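PDB 5M3C: diguanylate cyclase, which joins a GGDEF domain, here holding guanosine-5'-triphosphate and a calcium ion, to an EAL domain with a calcium site of its own. Local coordinates for residues 154-157 and 158-162; 419-422 and 423-427. One frame throughout, in Å; residues are numbered along the deposited sequence.

The two contacts come one after the other along the chain and fall on opposite sides of its centre, one in each domain. Contact 1 (154-162) is the turn from helix 139-155 into strand 161-163, the second half of a beta-alpha-beta unit in the GGDEF domain. Contact 2 (419-427) is the last helix, 418-425, and its end; it follows strand 406-417, an outermost strand of the EAL domain's mixed sheet within this chain. The centres of contact 1 and contact 2 are about 47 Å apart and their nearest atoms about 36 Å. They lie on different helices, and strand 161-163 belongs to the GGDEF domain's sheet. Contact 1 reaches bound guanosine-5'-triphosphate, whereas contact 2 lies within the closing helix, whose aromatic side packs against its domain.

Contact 1: residues 154-157 and 158-162; sequences KSRG and RSRIE. With GTP (guanosine-5'-triphosphate), chain I.
Arg-156 and Glu-162 meet across the turn that closes a beta-alpha-beta unit of the GGDEF domain, where helix 139-155 gives way to strand 161-163, itself parallel to strand 119-132. The salt-bridge network centres on one oxygen, Glu-162 OE2, which takes three N-H groups. Arg-156 NE reaches Glu-162 OE2 at 3.1 Å; the oxygen lies close to the guanidinium plane, while the nitrogen comes from above the carboxylate plane. Arg-160 grips the same atom side-on with two nitrogens, NE at 2.9 Å and NH2 at 2.8 Å from OE2; its NH2 arrives nearly along the C-O bond, and NE on the anti side. The first torsion of Arg-160, 66°, sets CG between the backbone N and the carbonyl carbon and helps bring the group back toward the helix end. The two guanidinium planes stand 81° apart, and the shared carboxylate probably offsets the closeness of their like charges.

Gly-157, with positive phi, carries the backbone out of the helix; its N lies 3.9 Å from Arg-160 CD.

Phosphate binding occupies the other end of the turn. Lys-154 CG lies over one face of the Arg-158 guanidinium, toward its rim. Arg-158, extended from CG to NE, presents an edge to the gamma-phosphate of guanosine-5'-triphosphate. Lys-154 NZ adds a weak bond to O2G, while its stronger partners are Asp-43, by a salt bridge, and the carbonyls of Asp-41 and Leu-42, which tie it to the calcium site. Together the two basic residues probably balance phosphate charge. Arg-158 NE bonds to O2G of the nucleotide at 3.0 Å, and Arg-158 NH2 to its O1G at 2.8 Å.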
loop_
_atom_site.group_PDB
_atom_site.type_symbol
_atom_site.label_atom_id
_atom_site.label_comp_id
_atom_site.label_asym_id
_atom_site.label_seq_id
_atom_site.Cartn_x
_atom_site.Cartn_y
_atom_site.Cartn_z
ATOM N N LYS B 154 20.396 -9.233 10.113
ATOM C CA LYS B 154 20.022 -7.911 10.597
ATOM C C LYS B 154 19.770 -6.961 9.429
ATOM O O LYS B 154 18.875 -6.125 9.498
ATOM C CB LYS B 154 21.125 -7.346 11.504
ATOM C CG LYS B 154 20.626 -6.655 12.762
ATOM C CD LYS B 154 19.914 -7.623 13.696
ATOM C CE LYS B 154 19.948 -7.131 15.132
ATOM N NZ LYS B 154 18.970 -7.839 16.003
ATOM N N SER B 155 20.555 -7.093 8.359
ATOM C CA SER B 155 20.433 -6.191 7.207
ATOM C C SER B 155 19.369 -6.629 6.195
ATOM O O SER B 155 18.654 -5.793 5.645
ATOM C CB SER B 155 21.782 -6.032 6.499
ATOM O OG SER B 155 22.092 -7.168 5.710
ATOM N N ARG B 156 19.273 -7.934 5.944
ATOM C CA ARG B 156 18.305 -8.473 4.982
ATOM C C ARG B 156 16.876 -8.423 5.520
ATOM O O ARG B 156 15.946 -8.926 4.890
ATOM C CB ARG B 156 18.655 -9.918 4.618
ATOM C CG ARG B 156 19.771 -10.053 3.596
ATOM C CD ARG B 156 20.055 -11.513 3.272
ATOM N NE ARG B 156 18.833 -12.273 3.018
ATOM C CZ ARG B 156 18.152 -12.247 1.876
ATOM N NH1 ARG B 156 18.562 -11.490 0.865
ATOM N NH2 ARG B 156 17.053 -12.976 1.744
ATOM N N GLY B 157 16.713 -7.820 6.691
ATOM C CA GLY B 157 15.413 -7.722 7.336
ATOM C C GLY B 157 15.590 -7.941 8.821
ATOM O O GLY B 157 16.589 -7.520 9.404
ATOM N N ARG B 158 14.629 -8.609 9.440
ATOM C CA ARG B 158 14.757 -8.992 10.839
ATOM C C ARG B 158 13.867 -10.187 11.126
ATOM O O ARG B 158 13.210 -10.705 10.225
ATOM C CB ARG B 158 14.415 -7.817 11.758
ATOM C CG ARG B 158 15.626 -6.995 12.178
ATOM C CD ARG B 158 15.218 -5.731 12.918
ATOM N NE ARG B 158 16.368 -4.978 13.420
ATOM C CZ ARG B 158 17.134 -4.181 12.678
ATOM N NH1 ARG B 158 16.892 -4.027 11.383
ATOM N NH2 ARG B 158 18.150 -3.539 13.231
ATOM N N SER B 159 13.857 -10.631 12.377
ATOM C CA SER B 159 13.062 -11.788 12.757
ATOM C C SER B 159 13.298 -12.906 11.744
ATOM O O SER B 159 12.375 -13.637 11.384
ATOM C CB SER B 159 11.581 -11.411 12.809
ATOM O OG SER B 159 10.810 -12.443 13.398
ATOM N N ARG B 160 14.545 -13.027 11.290
ATOM C CA ARG B 160 14.908 -13.990 10.256
ATOM C C ARG B 160 16.185 -14.742 10.627
ATOM O O ARG B 160 16.834 -14.435 11.627
ATOM C CB ARG B 160 15.099 -13.279 8.911
ATOM C CG ARG B 160 16.277 -12.318 8.883
ATOM C CD ARG B 160 16.434 -11.642 7.531
ATOM N NE ARG B 160 16.648 -12.604 6.455
ATOM C CZ ARG B 160 15.743 -12.915 5.531
ATOM N NH1 ARG B 160 14.548 -12.336 5.537
ATOM N NH2 ARG B 160 16.032 -13.806 4.593
ATOM N N ILE B 161 16.537 -15.724 9.805
ATOM C CA ILE B 161 17.729 -16.537 10.014
ATOM C C ILE B 161 18.637 -16.439 8.793
ATOM O O ILE B 161 18.156 -16.375 7.665
ATOM C CB ILE B 161 17.349 -18.011 10.261
ATOM C CG1 ILE B 161 16.602 -18.136 11.589
ATOM C CG2 ILE B 161 18.582 -18.897 10.269
ATOM C CD1 ILE B 161 16.011 -19.506 11.848
ATOM N N GLU B 162 19.948 -16.414 9.017
ATOM C CA GLU B 162 20.895 -16.389 7.905
ATOM C C GLU B 162 22.104 -17.281 8.146
ATOM O O GLU B 162 22.610 -17.382 9.265
ATOM C CB GLU B 162 21.360 -14.961 7.629
ATOM C CG GLU B 162 20.285 -14.059 7.042
ATOM C CD GLU B 162 19.875 -14.462 5.637
ATOM O OE1 GLU B 162 20.757 -14.860 4.843
ATOM O OE2 GLU B 162 18.671 -14.370 5.323
HETATM P PG GTP I . 19.143 -3.914 16.508
HETATM O O1G GTP I . 19.812 -3.043 15.472
HETATM O O2G GTP I . 17.990 -4.738 15.988
HETATM O O3G GTP I . 20.101 -4.694 17.375
HETATM O O3B GTP I . 18.399 -2.894 17.510
HETATM P PB GTP I . 18.841 -2.748 19.052
HETATM O O1B GTP I . 18.177 -1.518 19.623
HETATM O O2B GTP I . 18.650 -4.079 19.741
HETATM O O3A GTP I . 20.414 -2.436 18.877
HETATM P PA GTP I . 21.508 -2.818 19.995
HETATM O O1A GTP I . 22.646 -1.830 19.901
HETATM O O2A GTP I . 21.792 -4.302 19.922
HETATM O "O5'" GTP I . 20.721 -2.529 21.357
HETATM C "C5'" GTP I . 20.980 -3.349 22.483
HETATM C "C4'" GTP I . 20.057 -2.899 23.596
HETATM O "O4'" GTP I . 20.018 -3.896 24.618
HETATM C "C3'" GTP I . 20.548 -1.600 24.228
HETATM O "O3'" GTP I . 19.535 -0.592 24.167
HETATM C "C2'" GTP I . 20.865 -1.963 25.663
HETATM O "O2'" GTP I . 20.473 -0.939 26.580
HETATM C "C1'" GTP I . 20.067 -3.236 25.879
HETATM N N9 GTP I . 20.701 -4.071 26.916
HETATM C C8 GTP I . 21.912 -4.651 26.852
HETATM N N7 GTP I . 22.162 -5.338 27.997
HETATM C C5 GTP I . 21.095 -5.193 28.804
HETATM C C6 GTP I . 20.697 -5.652 30.151
HETATM O O6 GTP I . 21.463 -6.371 30.824
HETATM N N1 GTP I . 19.499 -5.279 30.623
HETATM C C2 GTP I . 18.657 -4.505 29.909
HETATM N N2 GTP I . 17.460 -4.165 30.447
HETATM N N3 GTP I . 18.958 -4.050 28.670
HETATM C C4 GTP I . 20.136 -4.356 28.083
#

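Contact 2: residues 419-422 and 423-427; sequences ELFA and SKFLK
Phe-421 and Phe-425 of helix 418-425, the closing helix of the EAL domain, and Leu-426, just past its end, form the tightly packed side. With CG anti to the backbone N (chi1 -176°), the Phe-421 ring lies where Phe-425 CB sits over one of its faces. The two rings meet obliquely, planes at 33°, with Phe-421 CD1 3.8 Å from Phe-425 CD2. Leu-426 closes on the same ring, its CD2 3.7 Å from Phe-421 CE2. Trp-256 of helix 238-259 meets Phe-421, and Pro-197 of strand 192-200 touches both phenylalanines, so this side seats the helix against its domain.

The solvent side is looser. Glu-419, Leu-420, Ser-423 and Lys-424 are exposed, and Leu-420 CD2 comes only to 4.2 Å from Lys-424 CB.

Backbone bonds span both sides: Ser-423 N reaches Glu-419 O at 2.9 Å, while Phe-421 O accepts from both Phe-425 N and Lys-424 N, each at 2.8 Å. Where the helix ends, Leu-426 N makes a weak bond to Ala-422 O at 3.2 Å. An apolar side set against a largely polar, exposed one, Leu-420 excepted, is consistent with an amphipathic helix, held to the domain mainly by aromatic and aliphatic contacts.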
loop_
_atom_site.group_PDB
_atom_site.type_symbol
_atom_site.label_atom_id
_atom_site.label_comp_id
_atom_site.label_asym_id
_atom_site.label_seq_id
_atom_site.Cartn_x
_atom_site.Cartn_y
_atom_site.Cartn_z
ATOM N N GLU B 419 29.878 26.963 -7.048
ATOM C CA GLU B 419 30.658 27.921 -7.834
ATOM C C GLU B 419 30.404 27.754 -9.326
ATOM O O GLU B 419 30.116 28.723 -10.038
ATOM C CB GLU B 419 32.156 27.755 -7.557
ATOM C CG GLU B 419 32.707 28.659 -6.461
ATOM C CD GLU B 419 32.249 28.268 -5.065
ATOM O OE1 GLU B 419 32.666 28.939 -4.094
ATOM O OE2 GLU B 419 31.482 27.290 -4.929
ATOM N N LEU B 420 30.511 26.512 -9.789
ATOM C CA LEU B 420 30.356 26.206 -11.204
ATOM C C LEU B 420 28.937 26.526 -11.667
ATOM O O LEU B 420 28.734 27.051 -12.761
ATOM C CB LEU B 420 30.671 24.733 -11.467
ATOM C CG LEU B 420 31.330 24.414 -12.812
ATOM C CD1 LEU B 420 31.089 22.958 -13.182
ATOM C CD2 LEU B 420 30.831 25.331 -13.922
ATOM N N PHE B 421 27.958 26.206 -10.829
ATOM C CA PHE B 421 26.569 26.519 -11.123
ATOM C C PHE B 421 26.414 28.021 -11.304
ATOM O O PHE B 421 26.000 28.495 -12.367
ATOM C CB PHE B 421 25.663 26.041 -9.986
ATOM C CG PHE B 421 24.200 26.235 -10.257
ATOM C CD1 PHE B 421 23.522 25.372 -11.102
ATOM C CD2 PHE B 421 23.502 27.278 -9.667
ATOM C CE1 PHE B 421 22.175 25.544 -11.356
ATOM C CE2 PHE B 421 22.154 27.457 -9.917
ATOM C CZ PHE B 421 21.490 26.588 -10.763
ATOM N N ALA B 422 26.772 28.762 -10.259
ATOM C CA ALA B 422 26.643 30.216 -10.255
ATOM C C ALA B 422 27.330 30.839 -11.465
ATOM O O ALA B 422 26.816 31.785 -12.060
ATOM C CB ALA B 422 27.216 30.792 -8.967
ATOM N N SER B 423 28.489 30.300 -11.827
ATOM C CA SER B 423 29.235 30.803 -12.975
ATOM C C SER B 423 28.613 30.401 -14.315
ATOM O O SER B 423 28.853 31.057 -15.327
ATOM C CB SER B 423 30.693 30.331 -12.910
ATOM O OG SER B 423 31.270 30.243 -14.204
ATOM N N LYS B 424 27.816 29.336 -14.330
ATOM C CA LYS B 424 27.297 28.814 -15.595
ATOM C C LYS B 424 25.829 29.149 -15.880
ATOM O O LYS B 424 25.421 29.167 -17.042
ATOM C CB LYS B 424 27.508 27.301 -15.686
ATOM C CG LYS B 424 27.037 26.712 -17.008
ATOM C CD LYS B 424 28.025 25.703 -17.572
ATOM C CE LYS B 424 27.722 25.403 -19.035
ATOM N NZ LYS B 424 28.822 24.654 -19.707
ATOM N N PHE B 425 25.033 29.402 -14.844
ATOM C CA PHE B 425 23.612 29.699 -15.059
ATOM C C PHE B 425 23.141 30.978 -14.387
ATOM O O PHE B 425 22.001 31.401 -14.591
ATOM C CB PHE B 425 22.744 28.538 -14.572
ATOM C CG PHE B 425 23.040 27.243 -15.258
ATOM C CD1 PHE B 425 22.388 26.902 -16.428
ATOM C CD2 PHE B 425 23.981 26.373 -14.739
ATOM C CE1 PHE B 425 22.664 25.710 -17.068
ATOM C CE2 PHE B 425 24.263 25.179 -15.372
ATOM C CZ PHE B 425 23.605 24.848 -16.539
ATOM N N LEU B 426 24.004 31.602 -13.592
ATOM C CA LEU B 426 23.566 32.728 -12.777
ATOM C C LEU B 426 24.103 34.083 -13.242
ATOM O O LEU B 426 25.300 34.261 -13.484
ATOM C CB LEU B 426 23.896 32.477 -11.304
ATOM C CG LEU B 426 23.290 31.180 -10.750
ATOM C CD1 LEU B 426 22.992 31.318 -9.265
ATOM C CD2 LEU B 426 22.021 30.782 -11.496
ATOM N N LYS B 427 23.175 35.027 -13.368
ATOM C CA LYS B 427 23.478 36.389 -13.774
ATOM C C LYS B 427 23.365 37.324 -12.570
ATOM O O LYS B 427 22.674 37.006 -11.598
ATOM C CB LYS B 427 22.521 36.832 -14.884
ATOM C CG LYS B 427 22.822 36.231 -16.252
ATOM C CD LYS B 427 22.113 34.902 -16.469
#